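Local coordinates for protein putative sulfatase yidJ (Bacteroides fragilis, PDB 2QZU) that probably hydrolyses sulfate esters as a metal-binding arylsulfatase of the sulfatase family, at residues 32-37 against 78-83; 41-46 against 63-68; 258-263 against 318-323; 301-306 against 339-344; 435-440 against 448-453. All coordinates share one frame; numbering follows the deposited sequence.

Interaction 1 of 5, residues 32-37 against 78-83; sequences FIMADQ and PARGML
R80 reaches away from its helix with an extended chain and meets D36 with the edge of its own guanidinium. Its NH2 bonds to D36 OD2 over 2.8 Å, on the anti lone pair of that oxygen, and the two planes lie only 10° apart, so the salt bridge is flat and nearly straight (163°). An arginine suits the place because its other nitrogens serve further partners, NE the hydroxyl of S76 and NH1 that of S227, which together fix the group's rotation; K132 is a second cationic partner of D36 OD2. Beside the guanidinium lies selenomethionine M34, its SE 3.7 Å from R80 NH1. The bend at the end of the M34 chain turns CE toward L83, whose CD2 it approaches to 4.2 Å. L83 points at F32 from the opposite direction and sets CD2 3.7 Å from the ring atom CZ; helix 361-368 also packs on both. The axes of strand 32-35 and helix 78-83 run nearly antiparallel and come within 12.9 Å, with the ion pair just past the strand's C-terminal end. This is characteristic of the sulfatase active site: S76, P78 and R80 follow the family's S-x-P-x-R signature, and S76, an unmodified serine here, is the predicted site of 3-oxoalanine.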
# COMPACT_ATOMS: atom_id res chain seq x y z
N PHE A 32 17.30 0.88 25.91
CA PHE A 32 15.85 0.96 25.83
C PHE A 32 15.42 0.61 24.41
O PHE A 32 15.65 1.38 23.47
CB PHE A 32 15.42 2.38 26.19
CG PHE A 32 13.94 2.55 26.41
CD1 PHE A 32 13.05 2.57 25.34
CD2 PHE A 32 13.45 2.75 27.70
CE1 PHE A 32 11.69 2.79 25.55
CE2 PHE A 32 12.09 2.97 27.92
CZ PHE A 32 11.21 2.99 26.84
N ILE A 33 14.81 -0.56 24.27
CA ILE A 33 14.36 -1.02 22.96
C ILE A 33 12.85 -1.01 22.89
O ILE A 33 12.17 -1.46 23.81
CB ILE A 33 14.85 -2.46 22.68
CG1 ILE A 33 16.37 -2.52 22.81
CG2 ILE A 33 14.42 -2.89 21.28
CD1 ILE A 33 16.93 -3.92 22.67
N MSE A 34 12.32 -0.47 21.80
CA MSE A 34 10.88 -0.45 21.62
C MSE A 34 10.55 -0.69 20.16
O MSE A 34 11.32 -0.33 19.27
CB MSE A 34 10.28 0.87 22.11
CG MSE A 34 10.73 2.11 21.36
SE MSE A 34 9.86 3.70 22.07
CE MSE A 34 11.41 4.85 22.26
N ALA A 35 9.42 -1.33 19.93
CA ALA A 35 8.95 -1.63 18.59
C ALA A 35 7.56 -1.02 18.57
O ALA A 35 6.74 -1.29 19.45
CB ALA A 35 8.88 -3.13 18.37
N ASP A 36 7.30 -0.19 17.57
CA ASP A 36 6.02 0.48 17.47
C ASP A 36 4.84 -0.44 17.16
O ASP A 36 4.95 -1.39 16.39
CB ASP A 36 6.13 1.58 16.40
CG ASP A 36 4.97 2.55 16.42
OD1 ASP A 36 3.86 2.15 16.01
OD2 ASP A 36 5.17 3.70 16.85
N GLN A 37 3.71 -0.17 17.81
CA GLN A 37 2.48 -0.92 17.57
C GLN A 37 2.57 -2.42 17.88
O GLN A 37 1.97 -3.24 17.18
CB GLN A 37 2.05 -0.70 16.12
CG GLN A 37 0.60 -0.99 15.81
CD GLN A 37 0.10 -0.13 14.67
OE1 GLN A 37 0.06 1.10 14.79
NE2 GLN A 37 -0.28 -0.75 13.57
N PRO A 78 1.78 11.03 21.28
CA PRO A 78 1.36 11.25 22.67
C PRO A 78 2.07 10.30 23.64
O PRO A 78 2.55 10.72 24.70
CB PRO A 78 -0.15 11.01 22.62
CG PRO A 78 -0.51 11.50 21.24
CD PRO A 78 0.61 10.90 20.40
N ALA A 79 2.13 9.02 23.28
CA ALA A 79 2.78 8.04 24.15
C ALA A 79 4.27 8.36 24.31
O ALA A 79 4.79 8.34 25.42
CB ALA A 79 2.60 6.63 23.59
N ARG A 80 4.94 8.65 23.21
CA ARG A 80 6.37 8.98 23.25
C ARG A 80 6.60 10.27 24.03
O ARG A 80 7.61 10.40 24.73
CB ARG A 80 6.92 9.10 21.83
CG ARG A 80 6.83 7.78 21.05
CD ARG A 80 6.93 7.97 19.55
NE ARG A 80 6.78 6.70 18.85
CZ ARG A 80 7.73 5.76 18.77
NH1 ARG A 80 8.91 5.95 19.35
NH2 ARG A 80 7.48 4.63 18.12
N GLY A 81 5.66 11.20 23.91
CA GLY A 81 5.77 12.47 24.62
C GLY A 81 5.68 12.27 26.13
O GLY A 81 6.36 12.96 26.90
N MSE A 82 4.85 11.32 26.54
CA MSE A 82 4.68 11.00 27.95
C MSE A 82 5.95 10.31 28.45
O MSE A 82 6.42 10.57 29.56
CB MSE A 82 3.47 10.09 28.15
CG MSE A 82 2.16 10.85 28.23
SE MSE A 82 0.62 9.78 27.72
CE MSE A 82 -0.08 10.96 26.38
N LEU A 83 6.49 9.42 27.63
CA LEU A 83 7.70 8.70 28.00
C LEU A 83 8.87 9.66 28.24
O LEU A 83 9.55 9.59 29.26
CB LEU A 83 8.10 7.71 26.91
CG LEU A 83 9.49 7.08 27.08
CD1 LEU A 83 9.51 6.23 28.35
CD2 LEU A 83 9.82 6.24 25.87

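Interaction 2 of 5, residues 41-46 against 63-68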
# COMPACT_ATOMS: atom_id res chain seq x y z
N ASP A 41 0.16 -9.15 24.31
CA ASP A 41 -0.01 -10.60 24.30
C ASP A 41 0.69 -11.30 23.14
O ASP A 41 0.67 -12.53 23.07
CB ASP A 41 -1.49 -10.98 24.30
CG ASP A 41 -2.18 -10.64 25.62
OD1 ASP A 41 -1.48 -10.59 26.65
OD2 ASP A 41 -3.41 -10.45 25.63
N ALA A 42 1.30 -10.54 22.25
CA ALA A 42 1.99 -11.13 21.10
C ALA A 42 3.43 -11.50 21.44
O ALA A 42 4.36 -11.16 20.72
CB ALA A 42 1.96 -10.17 19.91
N ILE A 43 3.60 -12.18 22.57
CA ILE A 43 4.91 -12.65 23.02
C ILE A 43 4.73 -14.15 23.22
O ILE A 43 3.79 -14.58 23.90
CB ILE A 43 5.33 -12.01 24.36
CG1 ILE A 43 5.46 -10.49 24.21
CG2 ILE A 43 6.66 -12.59 24.82
CD1 ILE A 43 5.76 -9.76 25.51
N GLY A 44 5.62 -14.94 22.62
CA GLY A 44 5.51 -16.38 22.72
C GLY A 44 5.40 -16.99 24.10
O GLY A 44 4.55 -17.84 24.34
N CYS A 45 6.26 -16.55 25.02
CA CYS A 45 6.26 -17.09 26.37
C CYS A 45 4.99 -16.82 27.18
O CYS A 45 4.79 -17.44 28.22
CB CYS A 45 7.49 -16.60 27.15
SG CYS A 45 7.61 -14.82 27.35
N ILE A 46 4.14 -15.92 26.70
CA ILE A 46 2.90 -15.62 27.41
C ILE A 46 1.88 -16.72 27.12
O ILE A 46 0.89 -16.87 27.84
CB ILE A 46 2.36 -14.22 27.00
CG1 ILE A 46 3.31 -13.15 27.53
CG2 ILE A 46 0.96 -14.01 27.56
CD1 ILE A 46 2.90 -11.72 27.20
N GLY A 63 15.11 -12.02 33.08
CA GLY A 63 14.63 -10.84 33.78
C GLY A 63 13.18 -10.94 34.23
O GLY A 63 12.75 -11.96 34.78
N ILE A 64 12.41 -9.88 33.97
CA ILE A 64 11.01 -9.84 34.37
C ILE A 64 10.11 -9.56 33.17
O ILE A 64 10.43 -8.76 32.30
CB ILE A 64 10.76 -8.71 35.38
CG1 ILE A 64 11.79 -8.77 36.50
CG2 ILE A 64 9.35 -8.84 35.95
CD1 ILE A 64 11.92 -7.46 37.27
N ASN A 65 8.95 -10.22 33.15
CA ASN A 65 7.98 -10.05 32.09
C ASN A 65 6.73 -9.45 32.74
O ASN A 65 6.03 -10.13 33.49
CB ASN A 65 7.66 -11.40 31.45
CG ASN A 65 6.82 -11.27 30.19
OD1 ASN A 65 6.38 -12.27 29.62
ND2 ASN A 65 6.59 -10.04 29.75
N PHE A 66 6.47 -8.17 32.48
CA PHE A 66 5.31 -7.50 33.04
C PHE A 66 4.11 -7.74 32.13
O PHE A 66 3.89 -7.01 31.16
CB PHE A 66 5.59 -6.00 33.19
CG PHE A 66 6.57 -5.69 34.28
CD1 PHE A 66 6.20 -5.80 35.62
CD2 PHE A 66 7.87 -5.28 33.98
CE1 PHE A 66 7.11 -5.52 36.65
CE2 PHE A 66 8.79 -4.99 35.00
CZ PHE A 66 8.40 -5.11 36.34
N THR A 67 3.33 -8.77 32.46
CA THR A 67 2.18 -9.17 31.66
C THR A 67 0.91 -8.31 31.72
O THR A 67 -0.06 -8.62 31.04
CB THR A 67 1.80 -10.63 31.97
OG1 THR A 67 1.60 -10.78 33.37
CG2 THR A 67 2.90 -11.58 31.51
N ASN A 68 0.91 -7.26 32.54
CA ASN A 68 -0.24 -6.36 32.63
C ASN A 68 0.13 -4.92 32.27
O ASN A 68 -0.62 -3.99 32.56
CB ASN A 68 -0.85 -6.35 34.04
CG ASN A 68 -1.51 -7.66 34.41
OD1 ASN A 68 -2.16 -8.30 33.59
ND2 ASN A 68 -1.37 -8.05 35.67
O HOH W 1 -1.00 -11.33 29.50
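The I46 and T67 CA atoms, 7.8 Å apart, are the nearest CA pair across two segments that share no direct hydrogen bond, a short 3-10 segment at 44-46 facing the strand 64-66. The main side chain between them is N65. Its CG lies trans to the main-chain N (chi1 -171°), which carries the amide toward 43-46, where OD1 is met by two neighbours: C45 SG at 3.6 Å and I46 CG1 at 3.8 Å. The I46 side chain crosses that of N65 at about a right angle and touches T67 too, its CG1 lying 4.3 Å from T67 CG2. On the amide's nitrogen side, I43 CD1 comes to 4.3 Å from N65 ND2. C45 is small enough to bring its thiol beside the amide oxygen, while the branched I43 and I46 supply apolar surface around it. At the far end a water donates to D41 OD1 over 3.0 Å and to T67 O over 3.3 Å, joining the T67 carbonyl to a carboxylate that R335 also holds. The contact thus probably owes little of its geometry to direct polar pairing; G44 N and C45 N make their hydrogen bonds outside it, to T53 OG1 and D57 OD1.

Interaction 3 of 5, residues 258-263 against 318-323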
# COMPACT_ATOMS: atom_id res chain seq x y z
N ARG A 258 -12.86 -15.61 20.56
CA ARG A 258 -12.60 -14.17 20.50
C ARG A 258 -13.83 -13.45 19.95
O ARG A 258 -13.88 -13.10 18.77
CB ARG A 258 -11.39 -13.88 19.60
CG ARG A 258 -10.04 -14.28 20.20
CD ARG A 258 -9.68 -13.41 21.40
NE ARG A 258 -9.58 -12.00 21.04
CZ ARG A 258 -8.53 -11.44 20.44
NH1 ARG A 258 -7.46 -12.17 20.12
NH2 ARG A 258 -8.55 -10.15 20.13
N PRO A 259 -14.83 -13.21 20.81
CA PRO A 259 -16.04 -12.52 20.35
C PRO A 259 -15.78 -11.09 19.88
O PRO A 259 -16.61 -10.49 19.20
CB PRO A 259 -16.96 -12.59 21.57
CG PRO A 259 -15.99 -12.58 22.72
CD PRO A 259 -14.92 -13.53 22.24
N ASP A 260 -14.62 -10.54 20.25
CA ASP A 260 -14.28 -9.18 19.84
C ASP A 260 -13.79 -9.10 18.39
O ASP A 260 -13.68 -8.02 17.82
CB ASP A 260 -13.23 -8.58 20.80
CG ASP A 260 -11.97 -9.41 20.89
OD1 ASP A 260 -12.07 -10.65 20.94
OD2 ASP A 260 -10.87 -8.82 20.92
N ILE A 261 -13.49 -10.26 17.80
CA ILE A 261 -13.04 -10.29 16.41
C ILE A 261 -14.24 -10.58 15.51
O ILE A 261 -14.83 -11.66 15.58
CB ILE A 261 -11.95 -11.38 16.20
CG1 ILE A 261 -10.72 -11.05 17.05
CG2 ILE A 261 -11.58 -11.47 14.73
CD1 ILE A 261 -9.63 -12.12 17.02
N PRO A 262 -14.62 -9.63 14.64
CA PRO A 262 -15.76 -9.82 13.75
C PRO A 262 -15.67 -11.09 12.90
O PRO A 262 -14.57 -11.59 12.64
CB PRO A 262 -15.76 -8.55 12.90
CG PRO A 262 -15.20 -7.53 13.85
CD PRO A 262 -14.05 -8.28 14.47
N ALA A 263 -16.82 -11.59 12.47
CA ALA A 263 -16.88 -12.80 11.67
C ALA A 263 -16.27 -12.67 10.28
O ALA A 263 -16.15 -11.57 9.74
CB ALA A 263 -18.33 -13.28 11.56
N MSE A 318 -6.68 -3.89 14.91
CA MSE A 318 -6.61 -4.65 13.67
C MSE A 318 -7.92 -5.36 13.32
O MSE A 318 -7.92 -6.51 12.86
CB MSE A 318 -5.46 -5.67 13.77
CG MSE A 318 -4.92 -6.17 12.43
SE MSE A 318 -3.43 -7.42 12.62
CE MSE A 318 -4.43 -9.06 12.66
N GLY A 319 -9.04 -4.68 13.55
CA GLY A 319 -10.33 -5.27 13.25
C GLY A 319 -11.13 -5.63 14.48
O GLY A 319 -12.36 -5.64 14.45
N ALA A 320 -10.44 -5.93 15.58
CA ALA A 320 -11.13 -6.27 16.82
C ALA A 320 -11.96 -5.07 17.26
O ALA A 320 -11.52 -3.92 17.14
CB ALA A 320 -10.12 -6.64 17.90
N HIS A 321 -13.16 -5.35 17.76
CA HIS A 321 -14.09 -4.31 18.21
C HIS A 321 -14.46 -3.35 17.08
O HIS A 321 -14.83 -2.20 17.32
CB HIS A 321 -13.50 -3.55 19.40
CG HIS A 321 -13.46 -4.35 20.67
ND1 HIS A 321 -14.61 -4.74 21.32
CD2 HIS A 321 -12.43 -4.87 21.37
CE1 HIS A 321 -14.28 -5.47 22.38
NE2 HIS A 321 -12.97 -5.57 22.42
N GLU A 322 -14.36 -3.84 15.84
CA GLU A 322 -14.68 -3.06 14.65
C GLU A 322 -13.76 -1.84 14.48
O GLU A 322 -14.11 -0.89 13.79
CB GLU A 322 -16.14 -2.58 14.70
CG GLU A 322 -17.19 -3.68 14.84
CD GLU A 322 -17.24 -4.62 13.65
OE1 GLU A 322 -16.70 -4.26 12.58
OE2 GLU A 322 -17.84 -5.70 13.78
N ASN A 323 -12.60 -1.89 15.12
CA ASN A 323 -11.61 -0.81 15.03
C ASN A 323 -10.38 -1.29 14.27
O ASN A 323 -9.81 -2.35 14.60
CB ASN A 323 -11.18 -0.35 16.42
CG ASN A 323 -12.20 0.54 17.09
OD1 ASN A 323 -13.29 0.10 17.45
ND2 ASN A 323 -11.84 1.81 17.26
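D260 and H321 bring together two loops of the sulfatase domain, the first folded as a type I beta turn from R258 to I261, the second an irregular loop beyond strand 306-311. One backbone hydrogen bond joins them: H321 N donates to D260 O over 2.7 Å, nearly straight at 171°. The same oxygen is approached by A320 CA at 3.3 Å in a CA-H...O contact.

The charged group lies within the turn. R258 grips D260 side-on, NE to OD1 and NH2 to OD2, both over 2.8 Å. D260 CG sits between its own backbone N and carbonyl carbon (chi1 57°), which turns the carboxylate back toward R258, and an aspartate is short enough to do this inside one turn. I261 CD1 covers one face of the guanidinium over its centre.

The remaining touches are CH-pi and carbon-to-oxygen van der Waals contacts. D260 CB rests over a face of the H321 ring in a CH-pi contact, 3.7 Å from the centroid; Y330 also stacks on this ring. A320, small enough to come close, puts its CB 3.8 Å from D260 OD2. G319 has a positive phi, and at its backbone angles a CB would press on the preceding carbonyl O, so glycine fits. P262 CG lies 3.2 Å from E322 OE2, the two side chains passing in opposite directions, while P262 CD lies 3.1 Å from G319 O.

Interaction 4 of 5, residues 301-306 against 339-344; sequences NLFDNT and ILSWPD
F303 and P343 form the close-packed part of this contact, their side chains crossing at about a right angle with CE2 of F303 3.7 Å from CG of P343. F303 CG is anti to its backbone N (chi1 -178°), which swings the ring inward to S341, whose OG lies 3.7 Å from F303 CZ. A water lies over one face of the ring near its rim; it hydrogen-bonds to T306 O and S341 OG, the serine hydroxyl being short enough to serve both ring and water. W342 turns its pyrrole edge to the other segment: NE1 makes a weak bond, 3.3 Å long, to N305 OD1, which lies in the indole plane. Backbone pairing comes from D344 N, donating to D304 O over 3.0 Å.

Toward solvent the groups are polar and their charged ends stand apart, though D344 OD2 touches N305 CB at 3.2 Å. D304 OD2 and D344 OD1 bring like charges to 4.6 Å, an opposition probably eased because D344 OD2 has a salt bridge to K24. The type I beta turn F303 to T306 brings D304 to the surface. It follows helix 267-299, which ends in a Schellman motif with N301 as its C-prime residue, and leads into strand 306-311, next to strand 338-341 in the large mixed sheet. F303 is wedged between helices 267-299 and 54-61, touching I294 and L297 of the one and L59 of the other.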
# COMPACT_ATOMS: atom_id res chain seq x y z
N ASN A 301 30.46 -7.86 27.35
CA ASN A 301 30.36 -7.90 28.81
C ASN A 301 29.61 -6.66 29.31
O ASN A 301 29.94 -6.10 30.37
CB ASN A 301 31.75 -7.96 29.44
CG ASN A 301 32.39 -9.33 29.29
OD1 ASN A 301 33.58 -9.51 29.56
ND2 ASN A 301 31.60 -10.31 28.87
N LEU A 302 28.60 -6.26 28.55
CA LEU A 302 27.79 -5.09 28.87
C LEU A 302 26.33 -5.46 29.07
O LEU A 302 25.44 -4.62 28.90
CB LEU A 302 27.89 -4.05 27.75
CG LEU A 302 29.25 -3.43 27.43
CD1 LEU A 302 29.15 -2.56 26.17
CD2 LEU A 302 29.70 -2.60 28.63
N PHE A 303 26.06 -6.72 29.42
CA PHE A 303 24.69 -7.16 29.62
C PHE A 303 24.31 -7.21 31.09
O PHE A 303 23.22 -6.76 31.48
CB PHE A 303 24.47 -8.55 29.00
CG PHE A 303 23.04 -9.04 29.12
CD1 PHE A 303 22.01 -8.42 28.42
CD2 PHE A 303 22.74 -10.13 29.94
CE1 PHE A 303 20.70 -8.86 28.55
CE2 PHE A 303 21.42 -10.58 30.07
CZ PHE A 303 20.40 -9.94 29.37
N ASP A 304 25.20 -7.73 31.92
CA ASP A 304 24.92 -7.86 33.35
C ASP A 304 24.66 -6.56 34.09
O ASP A 304 23.80 -6.51 34.97
CB ASP A 304 26.05 -8.61 34.06
CG ASP A 304 26.16 -10.05 33.61
OD1 ASP A 304 25.18 -10.57 33.03
OD2 ASP A 304 27.22 -10.66 33.86
N ASN A 305 25.41 -5.50 33.78
CA ASN A 305 25.18 -4.25 34.49
C ASN A 305 24.54 -3.20 33.61
O ASN A 305 24.92 -2.02 33.64
CB ASN A 305 26.47 -3.69 35.09
CG ASN A 305 26.19 -2.61 36.13
OD1 ASN A 305 25.33 -2.79 37.00
ND2 ASN A 305 26.91 -1.50 36.04
N THR A 306 23.58 -3.65 32.82
CA THR A 306 22.83 -2.78 31.93
C THR A 306 21.37 -3.12 32.10
O THR A 306 21.00 -4.29 32.17
CB THR A 306 23.21 -3.01 30.46
OG1 THR A 306 24.56 -2.60 30.23
CG2 THR A 306 22.27 -2.22 29.54
N ILE A 339 9.30 -6.02 29.01
CA ILE A 339 10.29 -6.98 29.50
C ILE A 339 11.51 -6.19 29.95
O ILE A 339 12.00 -5.32 29.23
CB ILE A 339 10.71 -7.96 28.38
CG1 ILE A 339 9.49 -8.74 27.89
CG2 ILE A 339 11.77 -8.93 28.91
CD1 ILE A 339 9.78 -9.62 26.69
N LEU A 340 12.00 -6.50 31.15
CA LEU A 340 13.16 -5.79 31.67
C LEU A 340 14.15 -6.76 32.31
O LEU A 340 13.77 -7.70 33.00
CB LEU A 340 12.69 -4.75 32.70
CG LEU A 340 13.68 -3.71 33.24
CD1 LEU A 340 12.89 -2.55 33.82
CD2 LEU A 340 14.59 -4.32 34.30
N SER A 341 15.43 -6.53 32.05
CA SER A 341 16.48 -7.36 32.61
C SER A 341 17.60 -6.49 33.15
O SER A 341 17.86 -5.40 32.64
CB SER A 341 17.04 -8.33 31.57
OG SER A 341 17.76 -7.64 30.56
N TRP A 342 18.23 -6.97 34.21
CA TRP A 342 19.35 -6.30 34.86
C TRP A 342 19.90 -7.37 35.80
O TRP A 342 19.67 -7.33 37.01
CB TRP A 342 18.88 -5.07 35.66
CG TRP A 342 20.03 -4.28 36.25
CD1 TRP A 342 21.35 -4.40 35.95
CD2 TRP A 342 19.94 -3.24 37.23
NE1 TRP A 342 22.10 -3.51 36.68
CE2 TRP A 342 21.25 -2.78 37.48
CE3 TRP A 342 18.87 -2.65 37.93
CZ2 TRP A 342 21.53 -1.76 38.39
CZ3 TRP A 342 19.15 -1.63 38.84
CH2 TRP A 342 20.47 -1.20 39.06
N PRO A 343 20.62 -8.35 35.23
CA PRO A 343 21.21 -9.47 35.97
C PRO A 343 21.90 -9.11 37.28
O PRO A 343 21.70 -9.77 38.29
CB PRO A 343 22.17 -10.07 34.95
CG PRO A 343 21.46 -9.85 33.66
CD PRO A 343 20.99 -8.42 33.80
N ASP A 344 22.71 -8.05 37.27
CA ASP A 344 23.42 -7.64 38.48
C ASP A 344 22.54 -7.30 39.67
O ASP A 344 22.96 -7.47 40.82
CB ASP A 344 24.33 -6.45 38.17
CG ASP A 344 25.67 -6.86 37.57
OD1 ASP A 344 25.90 -8.07 37.38
OD2 ASP A 344 26.49 -5.96 37.29
O HOH W 2 20.30 -6.68 31.15

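Interaction 5 of 5, residues 435-440 against 448-453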
# COMPACT_ATOMS: atom_id res chain seq x y z
N VAL A 435 -20.70 7.16 29.08
CA VAL A 435 -20.05 6.50 30.20
C VAL A 435 -19.86 5.04 29.81
O VAL A 435 -20.80 4.37 29.38
CB VAL A 435 -20.91 6.57 31.49
CG1 VAL A 435 -20.18 5.89 32.64
CG2 VAL A 435 -21.18 8.03 31.84
N ILE A 436 -18.64 4.55 29.96
CA ILE A 436 -18.31 3.18 29.59
C ILE A 436 -17.66 2.44 30.75
O ILE A 436 -16.78 2.98 31.42
CB ILE A 436 -17.37 3.17 28.37
CG1 ILE A 436 -18.04 3.91 27.21
CG2 ILE A 436 -17.02 1.74 27.98
CD1 ILE A 436 -17.09 4.31 26.10
N LEU A 437 -18.09 1.21 30.99
CA LEU A 437 -17.54 0.40 32.06
C LEU A 437 -17.50 -1.06 31.66
O LEU A 437 -18.52 -1.63 31.25
CB LEU A 437 -18.36 0.56 33.35
CG LEU A 437 -17.92 -0.29 34.55
CD1 LEU A 437 -16.48 0.05 34.92
CD2 LEU A 437 -18.86 -0.04 35.72
N PHE A 438 -16.32 -1.67 31.75
CA PHE A 438 -16.16 -3.08 31.41
C PHE A 438 -15.59 -3.83 32.61
O PHE A 438 -14.66 -3.35 33.27
CB PHE A 438 -15.18 -3.26 30.24
CG PHE A 438 -15.67 -2.71 28.94
CD1 PHE A 438 -14.99 -1.66 28.32
CD2 PHE A 438 -16.79 -3.25 28.31
CE1 PHE A 438 -15.42 -1.16 27.09
CE2 PHE A 438 -17.22 -2.76 27.08
CZ PHE A 438 -16.54 -1.71 26.47
N ASP A 439 -16.16 -5.00 32.88
CA ASP A 439 -15.69 -5.86 33.96
C ASP A 439 -14.85 -6.89 33.21
O ASP A 439 -15.39 -7.83 32.63
CB ASP A 439 -16.87 -6.56 34.64
CG ASP A 439 -16.44 -7.50 35.75
OD1 ASP A 439 -15.31 -8.03 35.68
OD2 ASP A 439 -17.24 -7.72 36.69
N ARG A 440 -13.53 -6.72 33.23
CA ARG A 440 -12.65 -7.63 32.49
C ARG A 440 -12.56 -9.05 33.04
O ARG A 440 -12.06 -9.95 32.36
CB ARG A 440 -11.26 -7.01 32.37
CG ARG A 440 -11.25 -5.65 31.70
CD ARG A 440 -9.87 -5.32 31.13
NE ARG A 440 -8.82 -5.45 32.14
CZ ARG A 440 -8.62 -4.58 33.13
NH1 ARG A 440 -9.39 -3.51 33.26
NH2 ARG A 440 -7.65 -4.81 34.01
N ASN A 448 -19.49 -6.07 26.85
CA ASN A 448 -20.65 -5.55 27.56
C ASN A 448 -20.38 -4.28 28.36
O ASN A 448 -19.72 -4.33 29.40
CB ASN A 448 -21.19 -6.61 28.53
CG ASN A 448 -22.59 -6.32 29.02
OD1 ASN A 448 -23.10 -6.99 29.92
ND2 ASN A 448 -23.24 -5.32 28.43
N ASN A 449 -20.89 -3.15 27.88
CA ASN A 449 -20.73 -1.91 28.61
C ASN A 449 -21.79 -2.00 29.70
O ASN A 449 -22.98 -1.91 29.42
CB ASN A 449 -21.01 -0.70 27.72
CG ASN A 449 -20.92 0.62 28.48
OD1 ASN A 449 -20.61 0.63 29.67
ND2 ASN A 449 -21.20 1.72 27.80
N ILE A 450 -21.35 -2.18 30.94
CA ILE A 450 -22.29 -2.32 32.05
C ILE A 450 -22.46 -1.06 32.91
O ILE A 450 -22.98 -1.13 34.02
CB ILE A 450 -21.86 -3.49 32.96
CG1 ILE A 450 -20.48 -3.22 33.55
CG2 ILE A 450 -21.84 -4.78 32.15
CD1 ILE A 450 -20.03 -4.23 34.60
N ALA A 451 -22.03 0.08 32.39
CA ALA A 451 -22.13 1.34 33.12
C ALA A 451 -23.55 1.64 33.62
O ALA A 451 -23.74 2.03 34.77
CB ALA A 451 -21.62 2.49 32.26
N SER A 452 -24.54 1.44 32.75
CA SER A 452 -25.93 1.71 33.11
C SER A 452 -26.48 0.69 34.11
O SER A 452 -27.53 0.91 34.72
CB SER A 452 -26.81 1.73 31.86
OG SER A 452 -26.86 0.45 31.25
N GLN A 453 -25.77 -0.42 34.26
CA GLN A 453 -26.20 -1.48 35.17
C GLN A 453 -25.48 -1.42 36.52
O GLN A 453 -25.87 -2.11 37.46
CB GLN A 453 -25.95 -2.84 34.52
CG GLN A 453 -26.59 -2.98 33.14
CD GLN A 453 -26.11 -4.21 32.39
OE1 GLN A 453 -26.45 -4.40 31.22
NE2 GLN A 453 -25.33 -5.06 33.05
O HOH W 3 -18.28 -5.89 31.12
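N449 reaches the outermost strand of a four-stranded antiparallel sheet with an amide that bonds both V435 O and L437 N, and I436 lies across it at about a right angle. From the CA, its CB leaves toward the F438 ring, coming 4.4 Å from CE2. CG, anti to the backbone N (chi1 177°), lies over the strand 3.8 Å from I436 CA. There the side chain divides. ND2 donates to V435 O over 3.1 Å, almost straight and on a lone pair of that carbonyl, while OD1 takes L437 N over 2.9 Å. Asparagine suits the position because one planar group offers a donor and an acceptor at the spacing of the strand's O and N.

OD1 also accepts A451 N, two residues on, closing an Asx turn. The two N-H groups come to it from opposite faces of the amide plane, so the oxygen is held from both sides. This turn steers the chain away from the strand toward helix 455-471, in what corresponds to the smaller C-terminal domain of sulfatases. Between N449 and A451 in sequence, I450 N donates to L437 O over 2.9 Å, which leaves L437 bonded through both its N and its O.

The apolar groups fill in around these bonds. A451 CB, a small methyl that can sit close to the strand, is 3.7 Å from V435 CG1. I450 crosses L437 obliquely and sends CD1 on to D439 CB; the D439 carboxylate itself pairs with R420. Past the bonded pairs, a water accepts from D439 N and donates to N448 O over 2.7 Å.

In the fold
The centre of interaction 1 lies about 3 Å from that of the chain, and the contact includes the arginine beside S76, the predicted 3-oxoalanine position. Interaction 2 is nested in the chain loop that interaction 1 closes, its centre about 17 Å away. Interactions 2 and 4 meet directly, through a probable hydrogen bond from I64 N to L340 O of 2.7 Å where strands 64-66 and 338-341 are neighbours; interactions 1, 2 and 4 all reach the large mixed sheet. Interactions 3 and 4 lie on opposite sides of the centre, about 38 Å apart between centres, while interactions 3 and 5 share a side at about 18 Å. Interaction 5, its centre about 29 Å from that of interaction 1, belongs to the separate four-stranded sheet.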